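Local coordinates for protein precorrin-2 dehydrogenase (PDB 3DFZ) that oxidises precorrin-2 to sirohydrochlorin with NAD(+) as hydride acceptor, supplying a precursor for siroheme and for anaerobic adenosylcobalamin biosynthesis, at residues B[58-63]-B[78-83]; B[42-47]-B[65-70]; B[32-37]-B[53-58]. All blocks are in the same frame, centred on the assembly; numbering follows the deposited sequence.

The three contacts lie in the NAD(P)-binding domain, on neighbouring elements of one parallel sheet and its helices. Contacts 3 and 1 use opposite edges of strand 56-60, with strand 33-37 along one and strand 77-80 along the other; they share Thr-58, and their centres are 12 Å apart. Contact 2 joins helix 41-50 to helix 66-73, which cover the same sheet face: Ile-47 CD1 lies 3.8 Å from Val-59 CG2 of contact 1, and Ile-47 CG1 lies 3.7 Å from Val-36 CG2 of contact 3. NAD(+) probably binds at Thr-41 and Ile-42, where helix 41-50 begins, and at Pro-62 and Thr-63, just after strand 56-60.

Contact 1: residues B[58-63]-B[78-83]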
ATOM      1  N   THR B  58      -7.096 -20.605   0.415  1.00  9.43           N
ATOM      2  CA  THR B  58      -8.055 -21.477   1.092  1.00 10.05           C
ATOM      3  C   THR B  58      -9.122 -20.620   1.740  1.00 10.68           C
ATOM      4  O   THR B  58      -8.795 -19.707   2.468  1.00 10.87           O
ATOM      5  CB  THR B  58      -7.393 -22.379   2.142  1.00 10.15           C
ATOM      6  OG1 THR B  58      -6.329 -23.126   1.532  1.00 10.16           O
ATOM      7  CG2 THR B  58      -8.423 -23.358   2.747  1.00 10.68           C
ATOM      8  N   VAL B  59     -10.392 -20.907   1.441  1.00 11.40           N
ATOM      9  CA  VAL B  59     -11.530 -20.156   1.959  1.00 12.29           C
ATOM     10  C   VAL B  59     -12.257 -21.037   2.981  1.00 13.35           C
ATOM     11  O   VAL B  59     -12.659 -22.163   2.660  1.00 13.48           O
ATOM     12  CB  VAL B  59     -12.524 -19.766   0.821  1.00 12.78           C
ATOM     13  CG1 VAL B  59     -13.690 -18.941   1.367  1.00 13.83           C
ATOM     14  CG2 VAL B  59     -11.827 -19.028  -0.307  1.00 11.82           C
ATOM     15  N   VAL B  60     -12.395 -20.538   4.212  1.00 14.20           N
ATOM     16  CA  VAL B  60     -13.011 -21.298   5.310  1.00 15.49           C
ATOM     17  C   VAL B  60     -14.252 -20.571   5.799  1.00 17.26           C
ATOM     18  O   VAL B  60     -14.154 -19.477   6.396  1.00 17.91           O
ATOM     19  CB  VAL B  60     -12.039 -21.576   6.503  1.00 15.45           C
ATOM     20  CG1 VAL B  60     -12.660 -22.567   7.491  1.00 16.25           C
ATOM     21  CG2 VAL B  60     -10.774 -22.169   6.005  1.00 14.49           C
ATOM     22  N   ALA B  61     -15.408 -21.162   5.490  1.00 18.38           N
ATOM     23  CA  ALA B  61     -16.726 -20.733   5.986  1.00 20.23           C
ATOM     24  C   ALA B  61     -17.727 -21.902   5.799  1.00 21.40           C
ATOM     25  O   ALA B  61     -17.608 -22.658   4.829  1.00 20.50           O
ATOM     26  CB  ALA B  61     -17.196 -19.507   5.251  1.00 20.33           C
ATOM     27  N   PRO B  62     -18.713 -22.060   6.727  1.00 23.56           N
ATOM     28  CA  PRO B  62     -19.679 -23.177   6.598  1.00 24.63           C
ATOM     29  C   PRO B  62     -20.426 -23.130   5.276  1.00 24.51           C
ATOM     30  O   PRO B  62     -20.765 -24.179   4.726  1.00 24.55           O
ATOM     31  CB  PRO B  62     -20.636 -22.976   7.782  1.00 27.10           C
ATOM     32  CG  PRO B  62     -20.411 -21.575   8.249  1.00 27.20           C
ATOM     33  CD  PRO B  62     -18.984 -21.241   7.925  1.00 24.80           C
ATOM     34  N   THR B  63     -20.641 -21.918   4.768  1.00 24.37           N
ATOM     35  CA  THR B  63     -21.198 -21.691   3.433  1.00 24.33           C
ATOM     36  C   THR B  63     -20.408 -20.581   2.729  1.00 23.00           C
ATOM     37  O   THR B  63     -19.814 -19.713   3.377  1.00 22.55           O
ATOM     38  CB  THR B  63     -22.735 -21.383   3.471  1.00 26.75           C
ATOM     39  OG1 THR B  63     -23.444 -22.537   3.959  1.00 28.51           O
ATOM     40  CG2 THR B  63     -23.273 -21.041   2.075  1.00 26.72           C
ATOM     41  N   ARG B  78      -9.113 -23.234  -2.917  1.00  9.45           N
ATOM     42  CA  ARG B  78      -9.727 -24.329  -2.166  1.00  9.95           C
ATOM     43  C   ARG B  78     -10.726 -23.834  -1.091  1.00 10.57           C
ATOM     44  O   ARG B  78     -10.491 -22.828  -0.411  1.00 10.56           O
ATOM     45  CB  ARG B  78      -8.640 -25.221  -1.527  1.00  9.65           C
ATOM     46  CG  ARG B  78      -9.165 -26.143  -0.428  1.00 10.50           C
ATOM     47  CD  ARG B  78      -8.196 -27.248  -0.054  1.00 10.82           C
ATOM     48  NE  ARG B  78      -7.137 -26.814   0.844  1.00  9.58           N
ATOM     49  CZ  ARG B  78      -7.233 -26.782   2.171  1.00 10.60           C
ATOM     50  NH1 ARG B  78      -8.363 -27.137   2.770  1.00 11.16           N
ATOM     51  NH2 ARG B  78      -6.192 -26.382   2.904  1.00  9.22           N
ATOM     52  N   VAL B  79     -11.829 -24.560  -0.943  1.00  3.95           N
ATOM     53  CA  VAL B  79     -12.845 -24.266   0.061  1.00  3.52           C
ATOM     54  C   VAL B  79     -12.855 -25.340   1.182  1.00  4.67           C
ATOM     55  O   VAL B  79     -12.723 -26.545   0.919  1.00  6.58           O
ATOM     56  CB  VAL B  79     -14.269 -24.144  -0.583  1.00  6.17           C
ATOM     57  CG1 VAL B  79     -15.315 -23.769   0.462  1.00  5.92           C
ATOM     58  CG2 VAL B  79     -14.281 -23.105  -1.689  1.00  7.70           C
ATOM     59  N   LYS B  80     -12.969 -24.866   2.422  1.00  4.93           N
ATOM     60  CA  LYS B  80     -13.113 -25.686   3.626  1.00  8.57           C
ATOM     61  C   LYS B  80     -14.499 -25.325   4.178  1.00 10.03           C
ATOM     62  O   LYS B  80     -14.703 -24.217   4.680  1.00  9.54           O
ATOM     63  CB  LYS B  80     -11.979 -25.338   4.596  1.00 10.04           C
ATOM     64  CG  LYS B  80     -11.750 -26.238   5.802  1.00 16.13           C
ATOM     65  CD  LYS B  80     -10.234 -26.582   5.832  1.00 19.57           C
ATOM     66  CE  LYS B  80      -9.668 -27.017   7.202  1.00 27.94           C
ATOM     67  NZ  LYS B  80     -10.146 -28.346   7.722  1.00 34.17           N
ATOM     68  N   ARG B  81     -15.462 -26.235   4.024  1.00 13.08           N
ATOM     69  CA  ARG B  81     -16.870 -25.936   4.343  1.00 15.63           C
ATOM     70  C   ARG B  81     -17.227 -26.245   5.782  1.00 20.09           C
ATOM     71  O   ARG B  81     -17.801 -27.276   6.088  1.00 25.27           O
ATOM     72  CB  ARG B  81     -17.832 -26.642   3.381  1.00 18.51           C
ATOM     73  CG  ARG B  81     -18.095 -25.848   2.143  1.00 17.23           C
ATOM     74  CD  ARG B  81     -18.599 -26.694   0.988  1.00 22.07           C
ATOM     75  NE  ARG B  81     -18.729 -25.886  -0.230  1.00 22.54           N
ATOM     76  CZ  ARG B  81     -17.934 -25.979  -1.296  1.00 22.54           C
ATOM     77  NH1 ARG B  81     -16.948 -26.860  -1.329  1.00 21.60           N
ATOM     78  NH2 ARG B  81     -18.143 -25.201  -2.347  1.00 25.36           N
ATOM     79  N   LYS B  82     -16.884 -25.309   6.648  1.00 20.20           N
ATOM     80  CA  LYS B  82     -16.996 -25.441   8.086  1.00 26.10           C
ATOM     81  C   LYS B  82     -16.614 -24.077   8.698  1.00 26.00           C
ATOM     82  O   LYS B  82     -16.150 -23.169   7.991  1.00 21.44           O
ATOM     83  CB  LYS B  82     -16.061 -26.548   8.599  1.00 30.30           C
ATOM     84  CG  LYS B  82     -14.582 -26.319   8.314  1.00 28.31           C
ATOM     85  CD  LYS B  82     -13.724 -27.232   9.167  1.00 36.65           C
ATOM     86  CE  LYS B  82     -12.466 -26.508   9.640  1.00 38.99           C
ATOM     87  NZ  LYS B  82     -12.055 -26.912  11.029  1.00 50.62           N
ATOM     88  N   LYS B  83     -16.795 -23.944  10.011  1.00 32.63           N
ATOM     89  CA  LYS B  83     -16.302 -22.781  10.712  1.00 35.13           C
ATOM     90  C   LYS B  83     -14.825 -23.009  10.997  1.00 37.42           C
ATOM     91  O   LYS B  83     -14.373 -24.148  11.090  1.00 39.78           O
ATOM     92  CB  LYS B  83     -17.082 -22.541  12.012  1.00 43.56           C
ATOM     93  CG  LYS B  83     -18.586 -22.258  11.827  1.00 43.11           C
ATOM     94  CD  LYS B  83     -19.171 -21.360  12.940  1.00 50.70           C
ATOM     95  CE  LYS B  83     -19.017 -21.943  14.360  1.00 61.61           C
ATOM     96  NZ  LYS B  83     -19.672 -21.073  15.410  1.00 69.64           N
TER
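The Arg-78 guanidinium has the methyl of Thr-58 over one face, CG2 standing 3.6 Å above the plane at its centre, with Thr-58 OG1 over the same face. Both side chains run the same way from adjoining strands, and the bend of Arg-78 at chi3 (80°) turns the face of its guanidinium to the threonine. The Arg-81 guanidinium is covered on one face by Val-79 CG1, 3.8 Å above its centre, while its NH1 forms a salt bridge with Glu-72 of helix 66-73. Strands 56-60 and 77-80 are linked through that helix in a beta-alpha-beta unit of the Rossmann-like domain, and run parallel here. Val-59 N donates to Arg-78 O at 2.7 Å. Val-59 O accepts from Lys-80 N, also at 2.7 Å. Next along, Ala-61 N donates to Lys-80 O at 3.2 Å. On the face that carries Thr-58, Val-60 CG2 packs against Lys-80 CB at 3.7 Å. Beyond the strands, Arg-81 centres an inverse gamma turn, and Pro-62, which probably belongs to the NAD(+) site, sets its CD 3.4 Å from Lys-82 O and rests its ring on Lys-83 CG.

Contact 2: residues B[42-47]-B[65-70]; sequences IATRRI and SAEINE
Thr-44 and Ile-47 of helix 41-50 face Ser-65 and Ile-68 at the start of helix 66-73, two helices that pack on one side of the Rossmann-like sheet. The short segments run at 42° to each other, with axes 10.0 Å apart at closest approach. The polar part of the contact is a single hydroxyl pair: Ser-65 OG donates to Thr-44 OG1 at 2.7 Å. Thr-44 OG1 also hydrogen-bonds Gly-40 O, one turn back in its own chain, and these two partners fix the rotation of the threonine. Its chi1 of -57° keeps the hydroxyl beside the backbone N, within range of that carbonyl. Ser-65 stands at the N-cap position of helix 66-73, so its bond to Thr-44 joins the start of this helix to the side of helix 41-50. Apolar contact follows on the sheet-facing side. The side chains of Ile-47 and Ile-68 meet at about a right angle through their terminal methyls, CD1 to CD1, at 4.0 Å; Leu-77 of strand 77-80 touches both. The Ile-68 CD1 methyl also comes within 3.5 Å of Thr-44 OG1, so it borders the hydroxyl pair. At the start of the second helix, Ser-65 O accepts from two donors: Asn-69 N at 2.8 Å, and Asn-69 ND2 at 3.1 Å from above the carbonyl plane.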
ATOM      1  N   ILE B  42     -18.199  -9.553   1.559  1.00 21.17           N
ATOM      2  CA  ILE B  42     -16.884  -9.010   1.878  1.00 20.49           C
ATOM      3  C   ILE B  42     -15.720  -9.981   1.513  1.00 16.25           C
ATOM      4  O   ILE B  42     -14.713  -9.543   0.961  1.00 15.32           O
ATOM      5  CB  ILE B  42     -16.779  -8.527   3.370  1.00 23.55           C
ATOM      6  CG1 ILE B  42     -18.079  -7.837   3.817  1.00 29.18           C
ATOM      7  CG2 ILE B  42     -15.570  -7.584   3.565  1.00 24.69           C
ATOM      8  CD1 ILE B  42     -18.214  -7.674   5.345  1.00 33.34           C
ATOM      9  N   ALA B  43     -15.864 -11.273   1.828  1.00 14.37           N
ATOM     10  CA  ALA B  43     -14.857 -12.294   1.469  1.00 11.80           C
ATOM     11  C   ALA B  43     -14.670 -12.399  -0.044  1.00 11.02           C
ATOM     12  O   ALA B  43     -13.540 -12.454  -0.533  1.00 10.05           O
ATOM     13  CB  ALA B  43     -15.207 -13.649   2.072  1.00 11.63           C
ATOM     14  N   THR B  44     -15.781 -12.396  -0.771  1.00 12.40           N
ATOM     15  CA  THR B  44     -15.789 -12.457  -2.228  1.00 13.39           C
ATOM     16  C   THR B  44     -15.035 -11.273  -2.847  1.00 14.04           C
ATOM     17  O   THR B  44     -14.173 -11.462  -3.727  1.00 13.96           O
ATOM     18  CB  THR B  44     -17.236 -12.477  -2.752  1.00 16.08           C
ATOM     19  OG1 THR B  44     -17.922 -13.589  -2.179  1.00 15.93           O
ATOM     20  CG2 THR B  44     -17.289 -12.573  -4.267  1.00 18.31           C
ATOM     21  N   ARG B  45     -15.356 -10.068  -2.373  1.00 15.52           N
ATOM     22  CA  ARG B  45     -14.732  -8.840  -2.858  1.00 17.14           C
ATOM     23  C   ARG B  45     -13.224  -8.879  -2.593  1.00 14.80           C
ATOM     24  O   ARG B  45     -12.433  -8.582  -3.497  1.00 15.12           O
ATOM     25  CB  ARG B  45     -15.426  -7.617  -2.229  1.00 20.72           C
ATOM     26  CG  ARG B  45     -14.603  -6.331  -2.129  1.00 23.79           C
ATOM     27  CD  ARG B  45     -15.454  -5.031  -2.251  1.00 31.27           C
ATOM     28  NE  ARG B  45     -16.859  -5.170  -1.840  1.00 34.54           N
ATOM     29  CZ  ARG B  45     -17.327  -4.941  -0.610  1.00 37.40           C
ATOM     30  NH1 ARG B  45     -16.513  -4.564   0.381  1.00 38.11           N
ATOM     31  NH2 ARG B  45     -18.624  -5.101  -0.364  1.00 39.95           N
ATOM     32  N   ARG B  46     -12.831  -9.284  -1.379  1.00 13.02           N
ATOM     33  CA  ARG B  46     -11.417  -9.407  -1.023  1.00 11.72           C
ATOM     34  C   ARG B  46     -10.633 -10.387  -1.928  1.00 10.32           C
ATOM     35  O   ARG B  46      -9.561 -10.043  -2.410  1.00 10.32           O
ATOM     36  CB  ARG B  46     -11.248  -9.790   0.456  1.00 11.58           C
ATOM     37  CG  ARG B  46     -11.606  -8.701   1.464  1.00 14.46           C
ATOM     38  CD  ARG B  46     -10.610  -7.519   1.420  1.00 16.75           C
ATOM     39  NE  ARG B  46     -10.826  -6.524   2.486  1.00 20.66           N
ATOM     40  CZ  ARG B  46     -11.720  -5.537   2.441  1.00 24.53           C
ATOM     41  NH1 ARG B  46     -12.512  -5.397   1.387  1.00 24.03           N
ATOM     42  NH2 ARG B  46     -11.826  -4.692   3.463  1.00 29.78           N
ATOM     43  N   ILE B  47     -11.189 -11.586  -2.149  1.00 10.13           N
ATOM     44  CA  ILE B  47     -10.588 -12.651  -2.981  1.00 10.56           C
ATOM     45  C   ILE B  47     -10.367 -12.197  -4.422  1.00 12.21           C
ATOM     46  O   ILE B  47      -9.298 -12.420  -4.988  1.00 12.85           O
ATOM     47  CB  ILE B  47     -11.450 -13.962  -2.967  1.00 11.57           C
ATOM     48  CG1 ILE B  47     -11.398 -14.638  -1.594  1.00 10.69           C
ATOM     49  CG2 ILE B  47     -10.998 -14.935  -4.057  1.00 13.89           C
ATOM     50  CD1 ILE B  47     -12.666 -15.407  -1.230  1.00 11.57           C
ATOM     51  N   SER B  65     -20.120 -18.203  -1.271  1.00 22.28           N
ATOM     52  CA  SER B  65     -20.957 -17.586  -2.319  1.00 23.51           C
ATOM     53  C   SER B  65     -20.845 -18.287  -3.689  1.00 23.10           C
ATOM     54  O   SER B  65     -19.884 -19.028  -3.944  1.00 21.58           O
ATOM     55  CB  SER B  65     -20.650 -16.081  -2.446  1.00 23.78           C
ATOM     56  OG  SER B  65     -19.278 -15.869  -2.777  1.00 21.68           O
ATOM     57  N   ALA B  66     -21.830 -18.035  -4.556  1.00 24.42           N
ATOM     58  CA  ALA B  66     -21.876 -18.586  -5.912  1.00 24.44           C
ATOM     59  C   ALA B  66     -20.611 -18.306  -6.754  1.00 23.15           C
ATOM     60  O   ALA B  66     -20.272 -19.066  -7.680  1.00 22.46           O
ATOM     61  CB  ALA B  66     -23.104 -18.037  -6.634  1.00 26.51           C
ATOM     62  N   GLU B  67     -19.959 -17.185  -6.448  1.00 22.78           N
ATOM     63  CA  GLU B  67     -18.737 -16.763  -7.124  1.00 21.86           C
ATOM     64  C   GLU B  67     -17.506 -17.475  -6.562  1.00 19.81           C
ATOM     65  O   GLU B  67     -16.649 -17.899  -7.323  1.00 19.03           O
ATOM     66  CB  GLU B  67     -18.579 -15.238  -7.080  1.00 22.54           C
ATOM     67  CG  GLU B  67     -19.177 -14.585  -5.848  1.00 24.12           C
ATOM     68  CD  GLU B  67     -20.443 -13.790  -6.138  1.00 27.12           C
ATOM     69  OE1 GLU B  67     -20.405 -12.891  -7.005  1.00 28.58           O
ATOM     70  OE2 GLU B  67     -21.473 -14.054  -5.486  1.00 28.34           O
ATOM     71  N   ILE B  68     -17.424 -17.611  -5.237  1.00 19.12           N
ATOM     72  CA  ILE B  68     -16.408 -18.461  -4.634  1.00 17.59           C
ATOM     73  C   ILE B  68     -16.529 -19.912  -5.161  1.00 17.40           C
ATOM     74  O   ILE B  68     -15.533 -20.527  -5.545  1.00 16.28           O
ATOM     75  CB  ILE B  68     -16.398 -18.374  -3.081  1.00 17.34           C
ATOM     76  CG1 ILE B  68     -16.154 -16.921  -2.625  1.00 17.65           C
ATOM     77  CG2 ILE B  68     -15.317 -19.278  -2.493  1.00 15.77           C
ATOM     78  CD1 ILE B  68     -16.447 -16.635  -1.132  1.00 17.82           C
ATOM     79  N   ASN B  69     -17.760 -20.425  -5.215  1.00 18.48           N
ATOM     80  CA  ASN B  69     -18.041 -21.728  -5.815  1.00 18.40           C
ATOM     81  C   ASN B  69     -17.531 -21.877  -7.231  1.00 18.20           C
ATOM     82  O   ASN B  69     -16.908 -22.886  -7.559  1.00 17.57           O
ATOM     83  CB  ASN B  69     -19.538 -22.040  -5.755  1.00 19.78           C
ATOM     84  CG  ASN B  69     -19.917 -22.746  -4.492  1.00 19.83           C
ATOM     85  OD1 ASN B  69     -19.578 -23.901  -4.320  1.00 19.72           O
ATOM     86  ND2 ASN B  69     -20.618 -22.060  -3.589  1.00 21.12           N
ATOM     87  N   GLU B  70     -17.785 -20.872  -8.065  1.00 19.03           N
ATOM     88  CA  GLU B  70     -17.315 -20.867  -9.457  1.00 19.16           C
ATOM     89  C   GLU B  70     -15.778 -20.838  -9.544  1.00 17.84           C
ATOM     90  O   GLU B  70     -15.193 -21.523 -10.395  1.00 17.65           O
ATOM     91  CB  GLU B  70     -17.939 -19.704 -10.232  1.00 20.55           C
ATOM     92  CG  GLU B  70     -17.533 -19.569 -11.718  1.00 22.45           C
ATOM     93  CD  GLU B  70     -17.808 -20.806 -12.612  1.00 24.26           C
ATOM     94  OE1 GLU B  70     -18.377 -21.834 -12.156  1.00 24.39           O
ATOM     95  OE2 GLU B  70     -17.432 -20.737 -13.806  1.00 25.83           O
TER

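Contact 3: residues B[32-37]-B[53-58]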
ATOM      1  N   ARG B  32       2.477 -18.113  -1.991  1.00 15.69           N
ATOM      2  CA  ARG B  32       2.225 -18.012  -0.547  1.00 15.11           C
ATOM      3  C   ARG B  32       0.821 -18.493  -0.236  1.00 14.41           C
ATOM      4  O   ARG B  32      -0.105 -18.272  -1.017  1.00 14.08           O
ATOM      5  CB  ARG B  32       2.327 -16.567  -0.059  1.00 14.57           C
ATOM      6  CG  ARG B  32       3.534 -15.848  -0.531  1.00 15.62           C
ATOM      7  CD  ARG B  32       4.744 -16.342   0.214  1.00 16.88           C
ATOM      8  NE  ARG B  32       5.913 -15.550  -0.145  1.00 19.02           N
ATOM      9  CZ  ARG B  32       6.965 -15.356   0.651  1.00 20.10           C
ATOM     10  NH1 ARG B  32       6.991 -15.893   1.876  1.00 19.50           N
ATOM     11  NH2 ARG B  32       7.986 -14.624   0.217  1.00 20.56           N
ATOM     12  N   SER B  33       0.674 -19.099   0.933  1.00 14.39           N
ATOM     13  CA  SER B  33      -0.620 -19.494   1.430  1.00 14.34           C
ATOM     14  C   SER B  33      -1.437 -18.292   1.904  1.00 13.87           C
ATOM     15  O   SER B  33      -0.913 -17.439   2.649  1.00 13.82           O
ATOM     16  CB  SER B  33      -0.453 -20.481   2.580  1.00 15.01           C
ATOM     17  OG  SER B  33       0.161 -19.868   3.694  1.00 15.74           O
ATOM     18  N   VAL B  34      -2.712 -18.257   1.485  1.00 13.46           N
ATOM     19  CA  VAL B  34      -3.683 -17.218   1.881  1.00 13.38           C
ATOM     20  C   VAL B  34      -4.974 -17.826   2.456  1.00 14.02           C
ATOM     21  O   VAL B  34      -5.667 -18.580   1.769  1.00 14.35           O
ATOM     22  CB  VAL B  34      -4.049 -16.286   0.693  1.00 13.23           C
ATOM     23  CG1 VAL B  34      -5.229 -15.385   1.029  1.00 13.08           C
ATOM     24  CG2 VAL B  34      -2.827 -15.455   0.256  1.00 12.43           C
ATOM     25  N   LEU B  35      -5.308 -17.474   3.700  1.00 14.46           N
ATOM     26  CA  LEU B  35      -6.559 -17.919   4.309  1.00 15.20           C
ATOM     27  C   LEU B  35      -7.599 -16.811   4.331  1.00 15.73           C
ATOM     28  O   LEU B  35      -7.380 -15.752   4.907  1.00 15.95           O
ATOM     29  CB  LEU B  35      -6.321 -18.470   5.724  1.00 15.61           C
ATOM     30  CG  LEU B  35      -7.534 -19.011   6.509  1.00 16.56           C
ATOM     31  CD1 LEU B  35      -8.059 -20.342   5.952  1.00 16.39           C
ATOM     32  CD2 LEU B  35      -7.194 -19.124   7.978  1.00 16.69           C
ATOM     33  N   VAL B  36      -8.726 -17.057   3.681  1.00 16.28           N
ATOM     34  CA  VAL B  36      -9.874 -16.178   3.796  1.00 17.00           C
ATOM     35  C   VAL B  36     -10.887 -16.835   4.740  1.00 18.35           C
ATOM     36  O   VAL B  36     -11.474 -17.887   4.431  1.00 18.56           O
ATOM     37  CB  VAL B  36     -10.503 -15.848   2.425  1.00 17.41           C
ATOM     38  CG1 VAL B  36     -11.694 -14.890   2.588  1.00 18.29           C
ATOM     39  CG2 VAL B  36      -9.451 -15.257   1.463  1.00 16.25           C
ATOM     40  N   VAL B  37     -11.039 -16.218   5.910  1.00 19.12           N
ATOM     41  CA  VAL B  37     -12.043 -16.594   6.873  1.00 20.75           C
ATOM     42  C   VAL B  37     -13.307 -15.812   6.559  1.00 22.25           C
ATOM     43  O   VAL B  37     -13.324 -14.575   6.654  1.00 22.33           O
ATOM     44  CB  VAL B  37     -11.603 -16.287   8.306  1.00 21.35           C
ATOM     45  CG1 VAL B  37     -12.746 -16.560   9.275  1.00 23.16           C
ATOM     46  CG2 VAL B  37     -10.382 -17.091   8.671  1.00 20.34           C
ATOM     47  N   GLU B  53      -3.060 -13.661  -8.451  1.00 14.85           N
ATOM     48  CA  GLU B  53      -1.752 -13.371  -7.830  1.00 14.32           C
ATOM     49  C   GLU B  53      -0.815 -14.561  -7.599  1.00 13.72           C
ATOM     50  O   GLU B  53       0.319 -14.367  -7.138  1.00 13.68           O
ATOM     51  CB  GLU B  53      -1.920 -12.574  -6.524  1.00 13.48           C
ATOM     52  CG  GLU B  53      -2.574 -11.196  -6.703  1.00 14.61           C
ATOM     53  CD  GLU B  53      -1.721 -10.218  -7.524  1.00 17.07           C
ATOM     54  OE1 GLU B  53      -0.484 -10.101  -7.272  1.00 17.41           O
ATOM     55  OE2 GLU B  53      -2.290  -9.567  -8.426  1.00 18.29           O
ATOM     56  N   GLY B  54      -1.283 -15.779  -7.899  1.00 13.14           N
ATOM     57  CA  GLY B  54      -0.450 -16.976  -7.799  1.00 12.42           C
ATOM     58  C   GLY B  54      -0.358 -17.522  -6.394  1.00 11.24           C
ATOM     59  O   GLY B  54       0.554 -18.268  -6.044  1.00 11.12           O
ATOM     60  N   ALA B  55      -1.307 -17.144  -5.564  1.00 10.58           N
ATOM     61  CA  ALA B  55      -1.305 -17.627  -4.197  1.00  9.75           C
ATOM     62  C   ALA B  55      -1.968 -19.010  -4.154  1.00  9.52           C
ATOM     63  O   ALA B  55      -2.627 -19.414  -5.106  1.00  9.59           O
ATOM     64  CB  ALA B  55      -2.040 -16.633  -3.292  1.00  9.29           C
ATOM     65  N   ALA B  56      -1.766 -19.736  -3.057  1.00  8.98           N
ATOM     66  CA  ALA B  56      -2.653 -20.826  -2.748  1.00  8.92           C
ATOM     67  C   ALA B  56      -3.738 -20.330  -1.774  1.00  8.60           C
ATOM     68  O   ALA B  56      -3.489 -20.195  -0.592  1.00  8.52           O
ATOM     69  CB  ALA B  56      -1.877 -22.033  -2.194  1.00  8.81           C
ATOM     70  N   ILE B  57      -4.924 -20.027  -2.302  1.00  8.62           N
ATOM     71  CA  ILE B  57      -6.055 -19.531  -1.503  1.00  8.73           C
ATOM     72  C   ILE B  57      -6.901 -20.656  -0.895  1.00  9.07           C
ATOM     73  O   ILE B  57      -7.345 -21.569  -1.604  1.00  9.61           O
ATOM     74  CB  ILE B  57      -6.999 -18.606  -2.337  1.00  9.05           C
ATOM     75  CG1 ILE B  57      -6.201 -17.542  -3.109  1.00  8.72           C
ATOM     76  CG2 ILE B  57      -8.045 -17.968  -1.425  1.00  9.45           C
ATOM     77  CD1 ILE B  57      -7.022 -16.757  -4.103  1.00  8.33           C
ATOM     78  N   THR B  58      -7.096 -20.605   0.415  1.00  9.43           N
ATOM     79  CA  THR B  58      -8.055 -21.477   1.092  1.00 10.05           C
ATOM     80  C   THR B  58      -9.122 -20.620   1.740  1.00 10.68           C
ATOM     81  O   THR B  58      -8.795 -19.707   2.468  1.00 10.87           O
ATOM     82  CB  THR B  58      -7.393 -22.379   2.142  1.00 10.15           C
ATOM     83  OG1 THR B  58      -6.329 -23.126   1.532  1.00 10.16           O
ATOM     84  CG2 THR B  58      -8.423 -23.358   2.747  1.00 10.68           C
TER
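Strands 33-37 and 56-60, the two strands of the first beta-alpha-beta unit of the NAD(P)-binding domain, pair in parallel between Arg-32 and Thr-58, the segments 33-37 and 56-58 running at 22° to each other. Where the pairing begins, Ala-56 N bonds to Arg-32 O at 3.0 Å. Val-34 takes both of the next bonds, giving its N to Ala-56 O and accepting from Thr-58 N at 2.8 Å. Val-36 N then bonds to Thr-58 O at 2.9 Å. Helix 41-50 forms the crossover between these strands, and the side chains of Val-34 and Val-36 turn to the sheet face it covers, where Phe-50 of the helix packs on both. Val-34 CG1 lies anti to the backbone N (chi1 170°), which puts the other methyl, CG2, against Ala-55 CB at 3.8 Å; Ala-55 CB in turn sits 3.4 Å from Arg-32 O. Farther along that face Val-36 CG2 meets Ile-57 CG2 at 4.2 Å. Ser-33, Leu-35 and Ala-56 point to the other face. There Leu-35 CD1 leans over the neighbouring backbone, 3.6 Å from Thr-58 O. The hydroxyl of Ser-33 is bonded to Phe-93 N and Asn-91 O, and the Arg-32 side chain, in cation-pi contact with the same Phe-93, leads off to the dimer interface, where its NH1 hydrogen-bonds Asn-114 O of the second subunit.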